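Local coordinates for protein vaginolysin (Gardnerella vaginalis, PDB 5IMY) that probably binds cholesterol and perforates host cell membranes as a pore-forming toxin of the cholesterol-dependent cytolysin family, at residues Q179-A182 and F188-I191; K99-N104 and I348-S353; Q279-A284 and H298-N303. All coordinates share one frame; numbering follows the deposited sequence.

Interaction 1: Q179-A182 and F188-I191; sequences QLKA and FAKI
Helix 177-184 turns back through a short connection, and L180 and K181 meet F188 of the following 188-191 segment. Its place in the sequence between strands 166-173 and 208-223 is consistent with the first of the two helical clusters that, in cholesterol-dependent cytolysins, unfold into membrane-spanning hairpins. F188 holds its CG anti to the backbone N (chi1 178°), which carries the ring across to the first helix. There its CE2 atom lies 3.8 Å from L180 CD1, and L180 CB rests 3.9 Å from both F188 CD2 and F188 CE2, with the methyl coming in obliquely. The broad phenyl and the branched leucine suit this buried side, where they meet through apolar atoms. K181 serves it differently. The near end of its aliphatic chain does the packing, CG standing 4.0 Å from F188 CB. Farther out, K181 CD comes within 4.4 Å of A189 CB, and the chain then bends at chi3 (89°) and again at chi4, so a long lysine can cover A189 with methylene groups at the partly exposed side while its amine continues beyond them. Among its neighbours, the F188 ring also meets F184 with planes about 30° apart and touches M177; K181 O accepts a hydrogen bond from R42, and Q179 and A182 pack on strands 62-76 and 363-389.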
# COMPACT_ATOMS: atom_id res chain seq x y z
N GLN A 179 -16.02 -1.76 -19.68
CA GLN A 179 -15.24 -2.94 -19.31
C GLN A 179 -16.12 -4.18 -19.24
O GLN A 179 -15.65 -5.28 -19.54
CB GLN A 179 -14.51 -2.71 -17.99
CG GLN A 179 -15.42 -2.52 -16.78
CD GLN A 179 -15.38 -3.69 -15.82
OE1 GLN A 179 -14.43 -4.46 -15.78
NE2 GLN A 179 -16.44 -3.82 -15.03
N LEU A 180 -17.38 -4.02 -18.85
CA LEU A 180 -18.30 -5.16 -18.83
C LEU A 180 -18.67 -5.59 -20.25
O LEU A 180 -18.83 -6.78 -20.52
CB LEU A 180 -19.55 -4.82 -18.02
CG LEU A 180 -19.33 -4.59 -16.53
CD1 LEU A 180 -20.63 -4.20 -15.85
CD2 LEU A 180 -18.74 -5.82 -15.86
N LYS A 181 -18.83 -4.63 -21.16
CA LYS A 181 -19.03 -4.99 -22.56
C LYS A 181 -17.84 -5.77 -23.11
O LYS A 181 -18.01 -6.67 -23.93
CB LYS A 181 -19.29 -3.73 -23.40
CG LYS A 181 -20.74 -3.26 -23.34
CD LYS A 181 -20.91 -1.77 -23.62
CE LYS A 181 -21.09 -1.46 -25.10
NZ LYS A 181 -19.81 -1.40 -25.85
N ALA A 182 -16.63 -5.45 -22.64
CA ALA A 182 -15.45 -6.20 -23.06
C ALA A 182 -15.42 -7.59 -22.44
O ALA A 182 -14.87 -8.52 -23.03
CB ALA A 182 -14.18 -5.43 -22.69
N PHE A 188 -23.74 -6.14 -24.10
CA PHE A 188 -24.08 -6.31 -22.68
C PHE A 188 -25.07 -5.24 -22.24
O PHE A 188 -26.11 -5.55 -21.65
CB PHE A 188 -22.83 -6.27 -21.81
CG PHE A 188 -23.12 -6.38 -20.34
CD1 PHE A 188 -23.45 -7.61 -19.79
CD2 PHE A 188 -23.10 -5.27 -19.52
CE1 PHE A 188 -23.73 -7.73 -18.44
CE2 PHE A 188 -23.38 -5.38 -18.17
CZ PHE A 188 -23.70 -6.61 -17.63
N ALA A 189 -24.75 -3.97 -22.50
CA ALA A 189 -25.77 -2.94 -22.45
C ALA A 189 -26.96 -3.40 -23.29
O ALA A 189 -26.78 -4.04 -24.32
CB ALA A 189 -25.22 -1.61 -22.97
N LYS A 190 -28.17 -3.08 -22.82
CA LYS A 190 -29.42 -3.67 -23.31
C LYS A 190 -29.68 -4.96 -22.55
O LYS A 190 -30.73 -5.12 -21.93
CB LYS A 190 -29.39 -3.94 -24.82
CG LYS A 190 -30.58 -4.71 -25.37
CD LYS A 190 -31.79 -3.83 -25.60
CE LYS A 190 -32.75 -4.47 -26.60
NZ LYS A 190 -33.11 -3.52 -27.69
N ILE A 191 -28.72 -5.89 -22.59
CA ILE A 191 -28.88 -7.15 -21.87
C ILE A 191 -28.79 -6.94 -20.36
O ILE A 191 -29.33 -7.74 -19.60
CB ILE A 191 -27.83 -8.18 -22.34
CG1 ILE A 191 -27.99 -8.46 -23.83
CG2 ILE A 191 -27.95 -9.48 -21.54
CD1 ILE A 191 -26.90 -9.35 -24.42

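Interaction 2: K99-N104 and I348-S353; sequences KNLMDN and IAYTTS
The last turn of helix 99-102 rides above strand 347-354 with L101 CA 9.8 Å from T352 CA and N104 CA 10.4 Å from Y350 CA, a spacing that side chains alone bridge. The helix ends in a Schellman motif, and N104, with a positive phi of 69°, suits it because asparagine tolerates the left-handed conformation better than most residues. On the other side, Y350 and T352 are alternate residues of the strand and therefore face the helix together. The phenol of Y350 donates its hydroxyl proton to N104: OH and OD1 are 2.9 Å apart, with a C=O...donor angle of 155° and the donor tilted 22° from the carbonyl plane. Amide and ring planes are nearly parallel, and OD1 lies at the ring's edge, near its plane, on the CE2 side. L101, whose CG stands anti to the backbone N and so brings its methyls to the strand, meets the edge from the CE1 side, CD1 lying 3.8 Å from Y350 OH. Tyrosine fits because it spans the gap with carbon and still supplies a polar end. N104 is held at both ends of its buried amide, since ND2 bonds S80 O, with a weak second bond to D187, which fixes its rotation. L79 packs on L101, N104 and Y350. Within the helix end, K99 NZ forms a salt bridge with the syn lone pair of D103 OD2 at 2.9 Å.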
# COMPACT_ATOMS: atom_id res chain seq x y z
N LYS A 99 -17.27 -6.56 -38.45
CA LYS A 99 -17.68 -5.77 -37.30
C LYS A 99 -18.98 -6.29 -36.70
O LYS A 99 -19.17 -6.26 -35.48
CB LYS A 99 -17.83 -4.30 -37.69
CG LYS A 99 -17.87 -3.34 -36.51
CD LYS A 99 -18.58 -2.05 -36.87
CE LYS A 99 -18.53 -1.05 -35.72
NZ LYS A 99 -19.67 -1.20 -34.77
N ASN A 100 -19.90 -6.76 -37.55
CA ASN A 100 -21.17 -7.26 -37.06
C ASN A 100 -20.97 -8.44 -36.11
O ASN A 100 -21.55 -8.48 -35.02
CB ASN A 100 -22.07 -7.66 -38.23
CG ASN A 100 -22.66 -6.46 -38.94
OD1 ASN A 100 -22.90 -5.42 -38.34
ND2 ASN A 100 -22.91 -6.61 -40.24
N LEU A 101 -20.15 -9.41 -36.51
CA LEU A 101 -19.87 -10.54 -35.64
C LEU A 101 -19.25 -10.08 -34.32
O LEU A 101 -19.61 -10.58 -33.25
CB LEU A 101 -18.95 -11.54 -36.34
CG LEU A 101 -18.52 -12.76 -35.52
CD1 LEU A 101 -19.72 -13.53 -34.99
CD2 LEU A 101 -17.63 -13.67 -36.36
N MET A 102 -18.33 -9.12 -34.39
CA MET A 102 -17.71 -8.60 -33.18
C MET A 102 -18.74 -7.93 -32.27
O MET A 102 -18.57 -7.91 -31.05
CB MET A 102 -16.60 -7.61 -33.53
CG MET A 102 -15.38 -8.28 -34.15
SD MET A 102 -13.95 -7.19 -34.28
CE MET A 102 -14.43 -6.13 -35.63
N ASP A 103 -19.82 -7.39 -32.85
CA ASP A 103 -20.90 -6.81 -32.07
C ASP A 103 -21.96 -7.83 -31.68
O ASP A 103 -22.96 -7.46 -31.04
CB ASP A 103 -21.55 -5.66 -32.85
CG ASP A 103 -20.61 -4.48 -33.04
OD1 ASP A 103 -19.58 -4.42 -32.33
OD2 ASP A 103 -20.91 -3.62 -33.89
N ASN A 104 -21.77 -9.10 -32.04
CA ASN A 104 -22.71 -10.17 -31.72
C ASN A 104 -24.01 -10.04 -32.50
O ASN A 104 -25.07 -10.50 -32.05
CB ASN A 104 -23.00 -10.24 -30.22
CG ASN A 104 -23.20 -11.66 -29.73
OD1 ASN A 104 -22.73 -12.62 -30.34
ND2 ASN A 104 -23.90 -11.81 -28.61
N ILE A 348 -27.99 -21.01 -26.14
CA ILE A 348 -27.46 -20.04 -25.19
C ILE A 348 -26.11 -19.51 -25.67
O ILE A 348 -25.73 -18.38 -25.33
CB ILE A 348 -27.33 -20.65 -23.78
CG1 ILE A 348 -26.55 -21.97 -23.84
CG2 ILE A 348 -28.71 -20.87 -23.17
CD1 ILE A 348 -26.24 -22.56 -22.47
N ALA A 349 -25.39 -20.31 -26.45
CA ALA A 349 -24.07 -19.91 -26.92
C ALA A 349 -23.79 -20.56 -28.26
O ALA A 349 -24.38 -21.59 -28.61
CB ALA A 349 -22.98 -20.28 -25.91
N TYR A 350 -22.88 -19.95 -29.02
CA TYR A 350 -22.46 -20.50 -30.29
C TYR A 350 -20.98 -20.23 -30.49
O TYR A 350 -20.43 -19.25 -29.97
CB TYR A 350 -23.27 -19.93 -31.47
CG TYR A 350 -23.04 -18.46 -31.76
CD1 TYR A 350 -22.25 -18.06 -32.82
CD2 TYR A 350 -23.64 -17.48 -30.98
CE1 TYR A 350 -22.05 -16.72 -33.10
CE2 TYR A 350 -23.45 -16.14 -31.25
CZ TYR A 350 -22.65 -15.76 -32.31
OH TYR A 350 -22.45 -14.43 -32.58
N THR A 351 -20.33 -21.11 -31.25
CA THR A 351 -18.92 -21.00 -31.58
C THR A 351 -18.77 -20.94 -33.10
O THR A 351 -19.49 -21.63 -33.83
CB THR A 351 -18.14 -22.20 -31.03
OG1 THR A 351 -18.33 -22.29 -29.61
CG2 THR A 351 -16.65 -22.06 -31.32
N THR A 352 -17.84 -20.11 -33.56
CA THR A 352 -17.53 -20.01 -34.98
C THR A 352 -16.12 -20.53 -35.24
O THR A 352 -15.22 -20.40 -34.41
CB THR A 352 -17.63 -18.56 -35.47
OG1 THR A 352 -16.59 -17.77 -34.89
CG2 THR A 352 -18.98 -17.96 -35.13
N SER A 353 -15.95 -21.13 -36.42
CA SER A 353 -14.66 -21.62 -36.87
C SER A 353 -14.40 -21.09 -38.27
O SER A 353 -15.33 -20.88 -39.06
CB SER A 353 -14.62 -23.16 -36.88
OG SER A 353 -14.83 -23.68 -35.58

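Interaction 3: Q279-A284 and H298-N303; sequences QAAVEA and HRILQN
The flat group at this interface is the peptide joining A281 to V282, and L301 lays a methyl over one of its faces: L301 CD2 is 3.9 Å from A281 O and 4.3 Å from V282 N. Another flat group, the H298 imidazole, has the Q302 side chain against one face, offset toward the edge of the ring. L301 CD2 also stands 4.1 Å from A281 CB, while L301 CD1 lies 4.0 Å from A281 O, so both branches of the leucine bear on one residue. The torsion chi1 of -62°, with CG beside the backbone N, swings this side chain from the flank of its own turn toward the helix. I300 adds its CG2 methyl, 4.4 Å from A281 CB, and also touches F278, S273 and S275. Helices 278-286 and 298-301 lie in the sequence between strands 263-271 and 305-311, a position consistent with the second membrane-inserting helical cluster of these cytolysins. Another protein chain packs aromatic side chains on Q279, E283 and A284. Alanine suits position 281 because its single methyl lets the helices approach to 7.1 Å between the CA atoms of A281 and L301. The two segments thus meet by apolar packing and shape, without a directional bond between them; in these cytolysins such helices probably unfold on insertion.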
# COMPACT_ATOMS: atom_id res chain seq x y z
N GLN A 279 -15.17 -10.31 -3.21
CA GLN A 279 -15.06 -11.11 -4.43
C GLN A 279 -14.81 -12.57 -4.10
O GLN A 279 -15.39 -13.47 -4.73
CB GLN A 279 -13.94 -10.56 -5.32
CG GLN A 279 -14.29 -9.26 -6.02
CD GLN A 279 -13.48 -9.04 -7.29
OE1 GLN A 279 -13.95 -8.41 -8.23
NE2 GLN A 279 -12.25 -9.56 -7.31
N ALA A 280 -13.94 -12.85 -3.12
CA ALA A 280 -13.67 -14.23 -2.75
C ALA A 280 -14.88 -14.88 -2.09
O ALA A 280 -15.09 -16.08 -2.24
CB ALA A 280 -12.46 -14.29 -1.81
N ALA A 281 -15.69 -14.10 -1.37
CA ALA A 281 -16.88 -14.65 -0.73
C ALA A 281 -17.92 -15.05 -1.76
O ALA A 281 -18.48 -16.15 -1.70
CB ALA A 281 -17.46 -13.64 0.26
N VAL A 282 -18.20 -14.17 -2.72
CA VAL A 282 -19.18 -14.49 -3.76
C VAL A 282 -18.69 -15.66 -4.60
O VAL A 282 -19.43 -16.61 -4.88
CB VAL A 282 -19.45 -13.25 -4.63
CG1 VAL A 282 -20.11 -13.63 -5.96
CG2 VAL A 282 -20.34 -12.27 -3.86
N GLU A 283 -17.42 -15.62 -5.02
CA GLU A 283 -16.87 -16.70 -5.83
C GLU A 283 -16.88 -18.02 -5.06
O GLU A 283 -17.11 -19.08 -5.64
CB GLU A 283 -15.45 -16.35 -6.28
CG GLU A 283 -14.89 -17.29 -7.33
CD GLU A 283 -15.00 -16.75 -8.75
OE1 GLU A 283 -15.66 -15.70 -8.95
OE2 GLU A 283 -14.43 -17.37 -9.67
N ALA A 284 -16.63 -17.96 -3.75
CA ALA A 284 -16.64 -19.18 -2.94
C ALA A 284 -18.04 -19.78 -2.86
O ALA A 284 -18.21 -21.00 -2.92
CB ALA A 284 -16.10 -18.89 -1.54
N HIS A 298 -19.19 -15.70 6.00
CA HIS A 298 -20.60 -15.85 6.34
C HIS A 298 -21.27 -14.49 6.47
O HIS A 298 -22.36 -14.28 5.93
CB HIS A 298 -20.72 -16.64 7.65
CG HIS A 298 -22.12 -17.07 7.96
ND1 HIS A 298 -22.81 -16.64 9.07
CD2 HIS A 298 -22.97 -17.90 7.29
CE1 HIS A 298 -24.01 -17.18 9.08
NE2 HIS A 298 -24.13 -17.95 8.01
N ARG A 299 -20.63 -13.55 7.16
CA ARG A 299 -21.27 -12.27 7.44
C ARG A 299 -21.49 -11.45 6.17
O ARG A 299 -22.50 -10.75 6.05
CB ARG A 299 -20.44 -11.46 8.44
CG ARG A 299 -19.92 -12.29 9.60
CD ARG A 299 -19.63 -11.44 10.83
NE ARG A 299 -18.64 -10.40 10.57
CZ ARG A 299 -17.33 -10.55 10.71
NH1 ARG A 299 -16.82 -11.71 11.10
NH2 ARG A 299 -16.52 -9.53 10.45
N ILE A 300 -20.57 -11.54 5.20
CA ILE A 300 -20.74 -10.81 3.95
C ILE A 300 -21.94 -11.36 3.18
O ILE A 300 -22.71 -10.60 2.59
CB ILE A 300 -19.46 -10.88 3.11
CG1 ILE A 300 -18.25 -10.38 3.91
CG2 ILE A 300 -19.61 -10.09 1.81
CD1 ILE A 300 -18.45 -9.02 4.57
N LEU A 301 -22.12 -12.68 3.19
CA LEU A 301 -23.16 -13.30 2.38
C LEU A 301 -24.55 -13.18 2.99
O LEU A 301 -25.54 -13.40 2.29
CB LEU A 301 -22.82 -14.77 2.14
CG LEU A 301 -21.51 -15.00 1.37
CD1 LEU A 301 -21.22 -16.48 1.22
CD2 LEU A 301 -21.54 -14.34 -0.01
N GLN A 302 -24.66 -12.82 4.28
CA GLN A 302 -25.96 -12.44 4.82
C GLN A 302 -26.37 -11.04 4.40
O GLN A 302 -27.51 -10.64 4.64
CB GLN A 302 -25.98 -12.50 6.36
CG GLN A 302 -25.18 -13.61 7.01
CD GLN A 302 -25.74 -15.00 6.72
OE1 GLN A 302 -25.00 -15.90 6.33
NE2 GLN A 302 -27.03 -15.18 6.94
N ASN A 303 -25.45 -10.27 3.81
CA ASN A 303 -25.73 -8.90 3.38
C ASN A 303 -25.60 -8.73 1.87
O ASN A 303 -25.54 -7.60 1.39
CB ASN A 303 -24.78 -7.93 4.09
CG ASN A 303 -25.41 -7.28 5.30
OD1 ASN A 303 -26.13 -6.29 5.19
ND2 ASN A 303 -25.16 -7.85 6.47

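Interaction 2 is the fully buried contact that closes a loop of some 240 residues, and interactions 1 and 3 are both nested within it. It joins a helix end to a strand of the large antiparallel sheet, and it alone uses a directional polar bond. The other two are local packings of neighbouring segments, built from apolar atoms: interaction 3 is buried, whereas interaction 1 is partly exposed along its lysine. They lie in series, about 24 Å apart between centres, probably one in each membrane-inserting cluster. Interactions 1 and 2 approach to about 6 Å between nearest atoms without touching.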